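Local coordinates for predicted DNA-binding transcriptional regulator (Aliivibrio fischeri ES114, PDB 7DWN), which probably binds cis-regulatory DNA as a tetrameric LysR-type regulator and thereby controls transcription, probably as an activator, at residues Y120-S125 against G281-S286; L146-D151 against Y269-Q274; P158-L163 against Y273-H278; A165-L170 against L240-I245. One frame throughout, in Å; residues are numbered along the deposited sequence.

Interaction 1: Y120-S125 against G281-S286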
loop_
_atom_site.group_PDB
_atom_site.type_symbol
_atom_site.label_atom_id
_atom_site.label_comp_id
_atom_site.label_asym_id
_atom_site.label_seq_id
_atom_site.Cartn_x
_atom_site.Cartn_y
_atom_site.Cartn_z
ATOM N N TYR A 120 40.723 8.039 11.532
ATOM C CA TYR A 120 39.524 7.206 11.431
ATOM C C TYR A 120 38.539 7.873 10.479
ATOM O O TYR A 120 37.934 8.901 10.799
ATOM C CB TYR A 120 38.913 6.909 12.808
ATOM C CG TYR A 120 37.402 6.980 12.945
ATOM C CD1 TYR A 120 36.565 6.134 12.231
ATOM C CD2 TYR A 120 36.814 7.868 13.839
ATOM C CE1 TYR A 120 35.189 6.197 12.374
ATOM C CE2 TYR A 120 35.439 7.933 13.989
ATOM C CZ TYR A 120 34.632 7.094 13.254
ATOM O OH TYR A 120 33.265 7.145 13.392
ATOM N N LYS A 121 38.404 7.294 9.290
ATOM C CA LYS A 121 37.588 7.867 8.239
ATOM C C LYS A 121 36.254 7.139 8.196
ATOM O O LYS A 121 36.236 5.899 8.095
ATOM C CB LYS A 121 38.313 7.772 6.900
ATOM C CG LYS A 121 37.591 7.067 5.767
ATOM C CD LYS A 121 38.538 6.128 5.041
ATOM C CE LYS A 121 37.826 5.392 3.933
ATOM N NZ LYS A 121 37.095 6.332 3.040
ATOM N N PRO A 122 35.132 7.835 8.348
ATOM C CA PRO A 122 33.830 7.184 8.183
ATOM C C PRO A 122 33.575 6.861 6.722
ATOM O O PRO A 122 34.217 7.391 5.814
ATOM C CB PRO A 122 32.835 8.231 8.707
ATOM C CG PRO A 122 33.654 9.140 9.565
ATOM C CD PRO A 122 35.013 9.179 8.939
ATOM N N ILE A 123 32.625 5.960 6.508
ATOM C CA ILE A 123 32.301 5.452 5.182
ATOM C C ILE A 123 30.968 6.041 4.746
ATOM O O ILE A 123 29.985 5.985 5.493
ATOM C CB ILE A 123 32.254 3.915 5.163
ATOM C CG1 ILE A 123 33.571 3.332 5.679
ATOM C CG2 ILE A 123 31.981 3.436 3.765
ATOM C CD1 ILE A 123 34.765 3.673 4.822
ATOM N N LEU A 124 30.938 6.601 3.539
ATOM C CA LEU A 124 29.744 7.227 2.988
ATOM C C LEU A 124 29.072 6.302 1.984
ATOM O O LEU A 124 29.743 5.634 1.191
ATOM C CB LEU A 124 30.090 8.551 2.301
ATOM C CG LEU A 124 30.803 9.638 3.106
ATOM C CD1 LEU A 124 31.182 10.797 2.197
ATOM C CD2 LEU A 124 29.930 10.117 4.253
ATOM N N SER A 125 27.742 6.269 2.021
ATOM C CA SER A 125 26.928 5.664 0.968
ATOM C C SER A 125 26.027 6.773 0.440
ATOM O O SER A 125 25.019 7.110 1.068
ATOM C CB SER A 125 26.119 4.482 1.490
ATOM O OG SER A 125 25.092 4.137 0.577
ATOM N N GLY A 281 27.482 8.815 11.928
ATOM C CA GLY A 281 26.522 9.781 11.422
ATOM C C GLY A 281 26.691 11.150 12.051
ATOM O O GLY A 281 26.651 12.172 11.362
ATOM N N GLU A 282 26.895 11.187 13.371
ATOM C CA GLU A 282 27.128 12.463 14.034
ATOM C C GLU A 282 28.436 13.098 13.580
ATOM O O GLU A 282 28.513 14.325 13.468
ATOM C CB GLU A 282 27.115 12.285 15.553
ATOM C CG GLU A 282 25.783 11.794 16.116
ATOM C CD GLU A 282 24.668 12.829 16.029
ATOM O OE1 GLU A 282 24.941 13.987 15.647
ATOM O OE2 GLU A 282 23.511 12.481 16.351
ATOM N N LYS A 283 29.462 12.292 13.293
ATOM C CA LYS A 283 30.704 12.860 12.776
ATOM C C LYS A 283 30.489 13.498 11.406
ATOM O O LYS A 283 30.962 14.612 11.145
ATOM C CB LYS A 283 31.793 11.790 12.700
ATOM C CG LYS A 283 33.051 12.265 11.982
ATOM C CD LYS A 283 34.249 11.390 12.296
ATOM C CE LYS A 283 35.493 11.895 11.582
ATOM N NZ LYS A 283 35.838 13.292 11.974
ATOM N N VAL A 284 29.778 12.802 10.515
ATOM C CA VAL A 284 29.507 13.360 9.193
ATOM C C VAL A 284 28.680 14.635 9.312
ATOM O O VAL A 284 28.934 15.627 8.615
ATOM C CB VAL A 284 28.821 12.317 8.294
ATOM C CG1 VAL A 284 28.404 12.952 6.979
ATOM C CG2 VAL A 284 29.759 11.150 8.043
ATOM N N TRP A 285 27.690 14.637 10.208
ATOM C CA TRP A 285 26.871 15.829 10.397
ATOM C C TRP A 285 27.702 16.992 10.924
ATOM O O TRP A 285 27.540 18.133 10.477
ATOM C CB TRP A 285 25.714 15.524 11.347
ATOM C CG TRP A 285 24.837 16.707 11.617
ATOM C CD1 TRP A 285 24.918 17.565 12.675
ATOM C CD2 TRP A 285 23.745 17.165 10.810
ATOM N NE1 TRP A 285 23.942 18.525 12.580
ATOM C CE2 TRP A 285 23.210 18.303 11.444
ATOM C CE3 TRP A 285 23.168 16.721 9.617
ATOM C CZ2 TRP A 285 22.125 19.004 10.922
ATOM C CZ3 TRP A 285 22.089 17.417 9.104
ATOM C CH2 TRP A 285 21.580 18.545 9.755
ATOM N N SER A 286 28.600 16.721 11.874
ATOM C CA SER A 286 29.463 17.772 12.401
ATOM C C SER A 286 30.363 18.343 11.314
ATOM O O SER A 286 30.569 19.561 11.244
ATOM C CB SER A 286 30.303 17.229 13.557
ATOM O OG SER A 286 31.371 18.104 13.874
#
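K283 and V284, one turn into helix 279-290, face P122, just before strand 123-128, and L124 within it, so that this strand of the LysR effector-binding domain, a periplasmic-binding-protein-like fold, is packed against the chain's last helix. The evidence is apolar: 212 Å² is buried, the closest backbones, at P122 and V284, keep 7.6 Å between their CA atoms, and no polar bond joins the two segments. Along the helix, E282 comes first and makes no contact with 120-125; its carboxylate forms a salt bridge with R272 and takes a hydrogen bond from the backbone N of L277. K283 follows and touches through its CD and CE methylenes. With CG anti to the backbone N (chi1 172°), the chain runs out across the proline ring at about a right angle, K283 CD lying 3.6 Å from P122 CG and K283 CE 3.8 Å from P122 CD. The Y120 ring slides past the same lysine in the opposite direction, Y120 CE2 standing 4.0 Å from K283 CD; this tyrosine is poorly ordered, so its position carries less weight. V284 comes next, buried, and its CG2 serves both P122 and L124, 4.3 Å from P122 CB and 3.9 Å from L124 CD2. It also meets F115 and M111, which link the contact to helix 101-114 and the loop after it. L124 itself packs on F219 of the second subunit, where strand 123-128 pairs in parallel with a strand of that chain. W285, the next helix residue, sets its indole against the R272 guanidinium in a cation-pi pair.

Interaction 2: L146-D151 against Y269-Q274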
loop_
_atom_site.group_PDB
_atom_site.type_symbol
_atom_site.label_atom_id
_atom_site.label_comp_id
_atom_site.label_asym_id
_atom_site.label_seq_id
_atom_site.Cartn_x
_atom_site.Cartn_y
_atom_site.Cartn_z
ATOM N N LEU A 146 20.373 14.162 4.583
ATOM C CA LEU A 146 19.936 14.567 3.256
ATOM C C LEU A 146 20.642 15.860 2.870
ATOM O O LEU A 146 20.606 16.835 3.621
ATOM C CB LEU A 146 18.418 14.760 3.226
ATOM C CG LEU A 146 17.800 15.344 1.958
ATOM C CD1 LEU A 146 18.172 14.492 0.764
ATOM C CD2 LEU A 146 16.290 15.433 2.104
ATOM N N LEU A 147 21.288 15.869 1.711
ATOM C CA LEU A 147 21.923 17.078 1.192
ATOM C C LEU A 147 21.031 17.603 0.077
ATOM O O LEU A 147 21.007 17.046 -1.023
ATOM C CB LEU A 147 23.338 16.791 0.699
ATOM C CG LEU A 147 24.498 16.873 1.696
ATOM C CD1 LEU A 147 24.292 15.955 2.891
ATOM C CD2 LEU A 147 25.803 16.544 0.994
ATOM N N ALA A 148 20.279 18.666 0.354
ATOM C CA ALA A 148 19.301 19.134 -0.621
ATOM C C ALA A 148 19.270 20.654 -0.607
ATOM O O ALA A 148 20.010 21.301 0.133
ATOM C CB ALA A 148 17.916 18.537 -0.348
ATOM N N PHE A 149 18.428 21.230 -1.456
ATOM C CA PHE A 149 18.310 22.676 -1.521
ATOM C C PHE A 149 17.199 23.162 -0.593
ATOM O O PHE A 149 16.492 22.374 0.041
ATOM C CB PHE A 149 18.062 23.130 -2.959
ATOM C CG PHE A 149 19.228 22.892 -3.878
ATOM C CD1 PHE A 149 20.292 23.781 -3.916
ATOM C CD2 PHE A 149 19.264 21.776 -4.695
ATOM C CE1 PHE A 149 21.368 23.562 -4.755
ATOM C CE2 PHE A 149 20.335 21.553 -5.537
ATOM C CZ PHE A 149 21.389 22.447 -5.568
ATOM N N ASP A 150 17.065 24.485 -0.512
ATOM C CA ASP A 150 16.127 25.125 0.404
ATOM C C ASP A 150 14.719 24.580 0.216
ATOM O O ASP A 150 14.158 24.643 -0.881
ATOM C CB ASP A 150 16.147 26.641 0.178
ATOM C CG ASP A 150 15.351 27.406 1.225
ATOM O OD1 ASP A 150 15.073 26.840 2.305
ATOM O OD2 ASP A 150 14.997 28.575 0.966
ATOM N N ASP A 151 14.150 24.042 1.293
ATOM C CA ASP A 151 12.828 23.427 1.259
ATOM C C ASP A 151 12.057 23.858 2.496
ATOM O O ASP A 151 12.532 23.666 3.619
ATOM C CB ASP A 151 12.932 21.900 1.194
ATOM C CG ASP A 151 11.578 21.223 1.145
ATOM O OD1 ASP A 151 10.946 21.221 0.067
ATOM O OD2 ASP A 151 11.145 20.692 2.187
ATOM N N TYR A 269 21.227 22.986 2.045
ATOM C CA TYR A 269 21.131 22.566 3.431
ATOM C C TYR A 269 21.474 21.093 3.594
ATOM O O TYR A 269 21.336 20.281 2.666
ATOM C CB TYR A 269 19.716 22.760 3.979
ATOM C CG TYR A 269 19.278 24.186 4.204
ATOM C CD1 TYR A 269 18.863 24.985 3.146
ATOM C CD2 TYR A 269 19.247 24.722 5.485
ATOM C CE1 TYR A 269 18.449 26.287 3.359
ATOM C CE2 TYR A 269 18.836 26.021 5.707
ATOM C CZ TYR A 269 18.438 26.798 4.643
ATOM O OH TYR A 269 18.028 28.089 4.867
ATOM N N ALA A 270 21.908 20.770 4.809
ATOM C CA ALA A 270 21.887 19.418 5.341
ATOM C C ALA A 270 20.653 19.272 6.221
ATOM O O ALA A 270 20.378 20.135 7.061
ATOM C CB ALA A 270 23.154 19.124 6.145
ATOM N N TYR A 271 19.907 18.191 6.016
ATOM C CA TYR A 271 18.700 17.899 6.770
ATOM C C TYR A 271 18.836 16.537 7.435
ATOM O O TYR A 271 19.529 15.647 6.929
ATOM C CB TYR A 271 17.450 17.892 5.873
ATOM C CG TYR A 271 17.205 19.149 5.062
ATOM C CD1 TYR A 271 16.859 20.345 5.680
ATOM C CD2 TYR A 271 17.279 19.127 3.672
ATOM C CE1 TYR A 271 16.616 21.490 4.942
ATOM C CE2 TYR A 271 17.037 20.269 2.924
ATOM C CZ TYR A 271 16.704 21.447 3.565
ATOM O OH TYR A 271 16.464 22.588 2.835
ATOM N N ARG A 272 18.158 16.376 8.568
ATOM C CA ARG A 272 18.123 15.099 9.263
ATOM C C ARG A 272 16.820 15.006 10.041
ATOM O O ARG A 272 16.135 16.009 10.265
ATOM C CB ARG A 272 19.328 14.926 10.197
ATOM C CG ARG A 272 19.493 16.048 11.204
ATOM C CD ARG A 272 20.748 15.872 12.042
ATOM N NE ARG A 272 20.576 14.901 13.117
ATOM C CZ ARG A 272 21.536 14.561 13.973
ATOM N NH1 ARG A 272 22.738 15.110 13.876
ATOM N NH2 ARG A 272 21.297 13.669 14.925
ATOM N N TYR A 273 16.476 13.786 10.438
ATOM C CA TYR A 273 15.273 13.544 11.220
ATOM C C TYR A 273 15.537 12.900 12.572
ATOM O O TYR A 273 14.798 13.173 13.519
ATOM C CB TYR A 273 14.288 12.661 10.434
ATOM C CG TYR A 273 12.994 12.398 11.172
ATOM C CD1 TYR A 273 12.001 13.366 11.235
ATOM C CD2 TYR A 273 12.768 11.183 11.808
ATOM C CE1 TYR A 273 10.819 13.134 11.909
ATOM C CE2 TYR A 273 11.586 10.941 12.486
ATOM C CZ TYR A 273 10.616 11.921 12.532
ATOM O OH TYR A 273 9.436 11.693 13.204
ATOM N N GLN A 274 16.560 12.060 12.689
ATOM C CA GLN A 274 16.852 11.393 13.950
ATOM C C GLN A 274 17.578 12.345 14.893
ATOM O O GLN A 274 18.540 13.010 14.498
ATOM C CB GLN A 274 17.692 10.141 13.704
ATOM C CG GLN A 274 17.000 9.092 12.851
ATOM C CD GLN A 274 15.803 8.480 13.548
ATOM O OE1 GLN A 274 15.801 8.308 14.767
ATOM N NE2 GLN A 274 14.773 8.154 12.776
#
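Y271 and L146 exchange two backbone hydrogen bonds, and A148 and Y269 exchange two more, which fixes strands 145-149 and 264-272 as antiparallel neighbours. L146 N to Y271 O is 2.9 Å and nearly straight, while Y269 N reaches A148 O at 2.8 Å. Between these hydrogen-bonded pairs lies the non-hydrogen-bonded pair L147 and A270, whose side chains take the sheet face opposite to that of L146, A148, Y269 and Y271. The fifth bond comes from a side chain: Y271 OH donates to F149 O at 2.8 Å, from 49° above the carbonyl plane, where the strand gives way to loop.

Packing follows from the course of the Y271 ring. Its CG stands anti to the carbonyl carbon (chi1 -55°), and the ring runs along the neighbouring strand, with A148 CB at its edge, 3.8 Å from Y271 CE2. L146 CD2 lies 4.1 Å from Y271 CD2, and Y269 CB sits above one ring face, displaced toward the rim. Farther out, the D150 carboxylate lies alongside the Y269 ring, the planes 30° apart; OD1 of that aspartate forms a salt bridge with R155, and the Y269 hydroxyl bonds to E267.

The chemistry implies a directional join: backbone bonds set the register, and Y271 adds a side-chain bond at the end of strand 145-149, using its ring for packing and its hydroxyl to satisfy the carbonyl of F149, the last strand residue.

Interaction 3: P158-L163 against Y273-H278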
loop_
_atom_site.group_PDB
_atom_site.type_symbol
_atom_site.label_atom_id
_atom_site.label_comp_id
_atom_site.label_asym_id
_atom_site.label_seq_id
_atom_site.Cartn_x
_atom_site.Cartn_y
_atom_site.Cartn_z
ATOM N N PRO A 158 9.481 18.794 12.164
ATOM C CA PRO A 158 10.285 17.975 13.082
ATOM C C PRO A 158 11.715 17.687 12.618
ATOM O O PRO A 158 12.416 16.916 13.273
ATOM C CB PRO A 158 9.488 16.672 13.153
ATOM C CG PRO A 158 8.867 16.563 11.808
ATOM C CD PRO A 158 8.524 17.974 11.400
ATOM N N TYR A 159 12.142 18.298 11.518
ATOM C CA TYR A 159 13.464 18.042 10.969
ATOM C C TYR A 159 14.475 19.053 11.493
ATOM O O TYR A 159 14.138 20.197 11.808
ATOM C CB TYR A 159 13.428 18.086 9.441
ATOM C CG TYR A 159 12.330 17.232 8.861
ATOM C CD1 TYR A 159 12.512 15.868 8.676
ATOM C CD2 TYR A 159 11.105 17.784 8.517
ATOM C CE1 TYR A 159 11.508 15.082 8.156
ATOM C CE2 TYR A 159 10.095 17.007 7.995
ATOM C CZ TYR A 159 10.302 15.656 7.817
ATOM O OH TYR A 159 9.294 14.878 7.300
ATOM N N GLN A 160 15.724 18.610 11.594
ATOM C CA GLN A 160 16.848 19.479 11.913
ATOM C C GLN A 160 17.541 19.881 10.618
ATOM O O GLN A 160 17.790 19.035 9.753
ATOM C CB GLN A 160 17.839 18.785 12.847
ATOM C CG GLN A 160 17.240 18.313 14.154
ATOM C CD GLN A 160 18.204 17.462 14.956
ATOM O OE1 GLN A 160 17.829 16.417 15.486
ATOM N NE2 GLN A 160 19.455 17.905 15.050
ATOM N N SER A 161 17.847 21.167 10.490
ATOM C CA SER A 161 18.453 21.700 9.280
ATOM C C SER A 161 19.716 22.473 9.622
ATOM O O SER A 161 19.829 23.073 10.694
ATOM C CB SER A 161 17.481 22.612 8.524
ATOM O OG SER A 161 17.041 23.677 9.348
ATOM N N GLN A 162 20.667 22.450 8.692
ATOM C CA GLN A 162 21.880 23.256 8.778
ATOM C C GLN A 162 22.139 23.862 7.410
ATOM O O GLN A 162 22.285 23.130 6.425
ATOM C CB GLN A 162 23.084 22.423 9.229
ATOM C CG GLN A 162 24.418 23.156 9.122
ATOM C CD GLN A 162 24.639 24.147 10.250
ATOM O OE1 GLN A 162 23.890 24.172 11.226
ATOM N NE2 GLN A 162 25.678 24.965 10.124
ATOM N N LEU A 163 22.182 25.189 7.345
ATOM C CA LEU A 163 22.512 25.863 6.096
ATOM C C LEU A 163 23.997 25.687 5.812
ATOM O O LEU A 163 24.845 26.137 6.590
ATOM C CB LEU A 163 22.140 27.342 6.176
ATOM C CG LEU A 163 22.241 28.170 4.891
ATOM C CD1 LEU A 163 21.167 29.241 4.877
ATOM C CD2 LEU A 163 23.617 28.807 4.748
ATOM N N TYR A 273 16.476 13.786 10.438
ATOM C CA TYR A 273 15.273 13.544 11.220
ATOM C C TYR A 273 15.537 12.900 12.572
ATOM O O TYR A 273 14.798 13.173 13.519
ATOM C CB TYR A 273 14.288 12.661 10.434
ATOM C CG TYR A 273 12.994 12.398 11.172
ATOM C CD1 TYR A 273 12.001 13.366 11.235
ATOM C CD2 TYR A 273 12.768 11.183 11.808
ATOM C CE1 TYR A 273 10.819 13.134 11.909
ATOM C CE2 TYR A 273 11.586 10.941 12.486
ATOM C CZ TYR A 273 10.616 11.921 12.532
ATOM O OH TYR A 273 9.436 11.693 13.204
ATOM N N GLN A 274 16.560 12.060 12.689
ATOM C CA GLN A 274 16.852 11.393 13.950
ATOM C C GLN A 274 17.578 12.345 14.893
ATOM O O GLN A 274 18.540 13.010 14.498
ATOM C CB GLN A 274 17.692 10.141 13.704
ATOM C CG GLN A 274 17.000 9.092 12.851
ATOM C CD GLN A 274 15.803 8.480 13.548
ATOM O OE1 GLN A 274 15.801 8.308 14.767
ATOM N NE2 GLN A 274 14.773 8.154 12.776
ATOM N N ALA A 275 17.110 12.408 16.142
ATOM C CA ALA A 275 17.758 13.268 17.128
ATOM C C ALA A 275 19.176 12.797 17.420
ATOM O O ALA A 275 20.087 13.615 17.592
ATOM C CB ALA A 275 16.930 13.311 18.413
ATOM N N ARG A 276 19.382 11.486 17.477
ATOM C CA ARG A 276 20.700 10.900 17.685
ATOM C C ARG A 276 21.003 9.926 16.558
ATOM O O ARG A 276 20.225 8.999 16.307
ATOM C CB ARG A 276 20.789 10.171 19.025
ATOM C CG ARG A 276 20.620 11.040 20.256
ATOM C CD ARG A 276 20.939 10.249 21.524
ATOM N NE ARG A 276 20.191 8.994 21.606
ATOM C CZ ARG A 276 20.690 7.800 21.299
ATOM N NH1 ARG A 276 21.946 7.688 20.886
ATOM N NH2 ARG A 276 19.932 6.716 21.402
ATOM N N LEU A 277 22.129 10.136 15.890
ATOM C CA LEU A 277 22.648 9.198 14.908
ATOM C C LEU A 277 23.710 8.317 15.552
ATOM O O LEU A 277 24.173 8.569 16.668
ATOM C CB LEU A 277 23.234 9.943 13.702
ATOM C CG LEU A 277 22.327 10.292 12.518
ATOM C CD1 LEU A 277 21.069 11.006 12.967
ATOM C CD2 LEU A 277 23.090 11.148 11.519
ATOM N N HIS A 278 24.090 7.260 14.835
ATOM C CA HIS A 278 25.254 6.491 15.232
ATOM C C HIS A 278 26.488 7.391 15.170
ATOM O O HIS A 278 26.492 8.393 14.451
ATOM C CB HIS A 278 25.414 5.263 14.335
ATOM C CG HIS A 278 25.480 5.578 12.873
ATOM N ND1 HIS A 278 24.413 6.101 12.174
ATOM C CD2 HIS A 278 26.481 5.429 11.973
ATOM C CE1 HIS A 278 24.757 6.269 10.909
ATOM N NE2 HIS A 278 26.008 5.869 10.761
#
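Y273 and Y159 form the close half of this contact, which lies where strand 160-174 begins and strand 264-272 runs out into the loop before helix 279-290. Their backbones approach to 4.9 Å between CA atoms. The rings meet obliquely, centroids 5.6 Å apart and planes at 55°, with Y273 CD1 3.6 Å from Y159 CE1. P158, preceded by a cis peptide bond, sets its CG at the edge of the Y273 ring, near the ring plane: P158 CG is 3.9 Å from Y273 CE1, and it also stands above one face of the Y159 ring, offset toward the rim. Y273 reaches P158 and Y159 because its CG is anti to the backbone N (chi1 -178°). L138 of helix 134-140 touches both tyrosines, and R139 donates to the Y159 hydroxyl. Y159 is buried, whereas P158 lies at the surface.

The other half is looser. Q160 extends its chain toward the exposed loop, where its OE1 comes to 3.6 Å from A275 CA. Farther along, R276 forms a salt bridge with E58 of the third subunit.

The chemistry is thus mainly aromatic and apolar: adhesion rests on ring and proline surfaces, whereas the Q160 amide oxygen makes no hydrogen bond to 273-278.

Interaction 4: A165-L170 against L240-I245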
loop_
_atom_site.group_PDB
_atom_site.type_symbol
_atom_site.label_atom_id
_atom_site.label_comp_id
_atom_site.label_asym_id
_atom_site.label_seq_id
_atom_site.Cartn_x
_atom_site.Cartn_y
_atom_site.Cartn_z
ATOM N N ALA A 165 25.578 26.577 2.671
ATOM C CA ALA A 165 26.084 27.728 1.942
ATOM C C ALA A 165 24.963 28.416 1.177
ATOM O O ALA A 165 23.944 27.804 0.820
ATOM C CB ALA A 165 27.207 27.331 0.976
ATOM N N LYS A 166 25.182 29.710 0.943
ATOM C CA LYS A 166 24.355 30.551 0.090
ATOM C C LYS A 166 25.162 30.919 -1.148
ATOM O O LYS A 166 26.275 31.446 -1.037
ATOM C CB LYS A 166 23.906 31.811 0.839
ATOM C CG LYS A 166 23.031 32.761 0.031
ATOM C CD LYS A 166 23.847 33.888 -0.589
ATOM C CE LYS A 166 23.017 34.708 -1.560
ATOM N NZ LYS A 166 23.868 35.627 -2.362
ATOM N N THR A 167 24.588 30.653 -2.317
ATOM C CA THR A 167 25.236 30.764 -3.614
ATOM C C THR A 167 24.278 31.504 -4.548
ATOM O O THR A 167 23.197 31.931 -4.138
ATOM C CB THR A 167 25.611 29.360 -4.122
ATOM O OG1 THR A 167 26.310 28.661 -3.082
ATOM C CG2 THR A 167 26.502 29.400 -5.353
ATOM N N GLU A 168 24.668 31.672 -5.809
ATOM C CA GLU A 168 23.814 32.308 -6.800
ATOM C C GLU A 168 23.684 31.437 -8.041
ATOM O O GLU A 168 24.633 30.766 -8.459
ATOM C CB GLU A 168 24.351 33.684 -7.216
ATOM C CG GLU A 168 24.614 34.648 -6.073
ATOM C CD GLU A 168 25.048 36.015 -6.568
ATOM O OE1 GLU A 168 24.187 36.912 -6.682
ATOM O OE2 GLU A 168 26.251 36.185 -6.862
ATOM N N LEU A 169 22.484 31.448 -8.611
ATOM C CA LEU A 169 22.263 31.055 -9.996
ATOM C C LEU A 169 22.660 32.220 -10.890
ATOM O O LEU A 169 22.052 33.299 -10.822
ATOM C CB LEU A 169 20.801 30.685 -10.230
ATOM C CG LEU A 169 20.258 29.447 -9.520
ATOM C CD1 LEU A 169 18.751 29.350 -9.697
ATOM C CD2 LEU A 169 20.941 28.205 -10.060
ATOM N N LEU A 170 23.688 32.006 -11.710
ATOM C CA LEU A 170 24.228 32.985 -12.639
ATOM C C LEU A 170 23.763 32.666 -14.047
ATOM O O LEU A 170 23.916 31.516 -14.496
ATOM C CB LEU A 170 25.753 32.979 -12.588
ATOM C CG LEU A 170 26.389 33.099 -11.203
ATOM C CD1 LEU A 170 27.901 32.994 -11.306
ATOM C CD2 LEU A 170 25.984 34.402 -10.536
ATOM N N LEU A 240 23.018 28.775 -14.119
ATOM C CA LEU A 240 23.734 27.683 -13.492
ATOM C C LEU A 240 24.230 28.087 -12.110
ATOM O O LEU A 240 24.585 29.252 -11.899
ATOM C CB LEU A 240 24.924 27.244 -14.353
ATOM C CG LEU A 240 24.551 26.824 -15.775
ATOM C CD1 LEU A 240 25.776 26.376 -16.557
ATOM C CD2 LEU A 240 23.509 25.722 -15.726
ATOM N N PRO A 241 24.235 27.165 -11.149
ATOM C CA PRO A 241 24.804 27.482 -9.836
ATOM C C PRO A 241 26.288 27.785 -9.960
ATOM O O PRO A 241 27.015 27.130 -10.710
ATOM C CB PRO A 241 24.546 26.212 -9.018
ATOM C CG PRO A 241 24.375 25.132 -10.033
ATOM C CD PRO A 241 23.711 25.791 -11.206
ATOM N N ALA A 242 26.730 28.796 -9.215
ATOM C CA ALA A 242 28.080 29.311 -9.409
ATOM C C ALA A 242 29.143 28.296 -9.005
ATOM O O ALA A 242 30.245 28.307 -9.565
ATOM C CB ALA A 242 28.259 30.613 -8.635
ATOM N N TYR A 243 28.838 27.406 -8.057
ATOM C CA TYR A 243 29.837 26.439 -7.615
ATOM C C TYR A 243 30.133 25.380 -8.669
ATOM O O TYR A 243 31.140 24.672 -8.550
ATOM C CB TYR A 243 29.395 25.766 -6.311
ATOM C CG TYR A 243 28.080 25.022 -6.398
ATOM C CD1 TYR A 243 28.015 23.743 -6.939
ATOM C CD2 TYR A 243 26.905 25.589 -5.917
ATOM C CE1 TYR A 243 26.823 23.059 -7.016
ATOM C CE2 TYR A 243 25.703 24.907 -5.988
ATOM C CZ TYR A 243 25.669 23.643 -6.541
ATOM O OH TYR A 243 24.481 22.955 -6.615
ATOM N N SER A 244 29.290 25.254 -9.691
ATOM C CA SER A 244 29.456 24.223 -10.705
ATOM C C SER A 244 30.160 24.718 -11.962
ATOM O O SER A 244 30.452 23.905 -12.846
ATOM C CB SER A 244 28.093 23.637 -11.091
ATOM O OG SER A 244 27.369 24.530 -11.921
ATOM N N ILE A 245 30.437 26.016 -12.070
ATOM C CA ILE A 245 31.032 26.571 -13.281
ATOM C C ILE A 245 32.203 27.479 -12.930
ATOM O O ILE A 245 32.534 28.397 -13.688
ATOM C CB ILE A 245 29.987 27.340 -14.110
ATOM C CG1 ILE A 245 29.341 28.438 -13.262
ATOM C CG2 ILE A 245 28.936 26.389 -14.668
ATOM C CD1 ILE A 245 28.465 29.379 -14.048
#
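L170 lays its CD1 methyl against the CB of A242, 3.6 Å away, on the sheet face that it shares with L240. T167 approaches the same alanine from farther back along strand 160-174. Its CG2, anti to the backbone N with chi1 -50° for the hydroxyl branch, stands 3.9 Å from A242 CB and equally far from Y243 CD2, meeting the tyrosine ring at its edge, near the ring plane. The face on the other side carries L169 and P241: L169 CD2 touches P241 CD at 3.8 Å, and M202 of helix 201-209 touches both residues.

Backbone evidence fixes the register. L170 N to L240 O and L240 N to L170 O, both 2.9 Å, make an antiparallel hydrogen-bonded pair; L169 and P241 form the adjoining non-hydrogen-bonded pair, in which the proline has no N-H to give. Pairing then continues past the strand end, as A242 N donates to E168 O at 3.0 Å, less straight at 136°. The chain turns there into the 3-10 segment 242-244, held by S244, whose OG and N both donate to P241 O.

From this turn the Y243 hydroxyl bonds to S102, and the Y243 side chain lies about 5 Å, nearest atoms, from a bound MES molecule. Strand 160-174, antiparallel to 264-272, also accepts 238-241 in the mixed sheet, consistent with the two-lobed periplasmic-binding-protein-like fold of LysR effector domains.

Overall arrangement
Interactions 2, 3 and 4 share one sheet, built around strands 160-174 and 264-272, and interaction 1 adds strand 123-128 and the closing helix. Interactions 2 and 3 are nearest, their centres 8 Å apart, and they share Y273 and Q274; A270 O to Q162 N (2.8 Å) and R272 N to Q160 O (2.9 Å) continue the pairing between them. E282 ties interaction 1 to both, its OE2 bonding R272 NH2 at 2.9 Å and L277 N at 2.8 Å. Interaction 4 stands about 26 Å from interaction 1, centre to centre, yet touches interaction 2 where F149 CZ meets Y243 OH at 3.3 Å. Both side chains lie near the bound MES, about 4 and 5 Å away (nearest atoms), probably a crystallisation component that may mark a pocket.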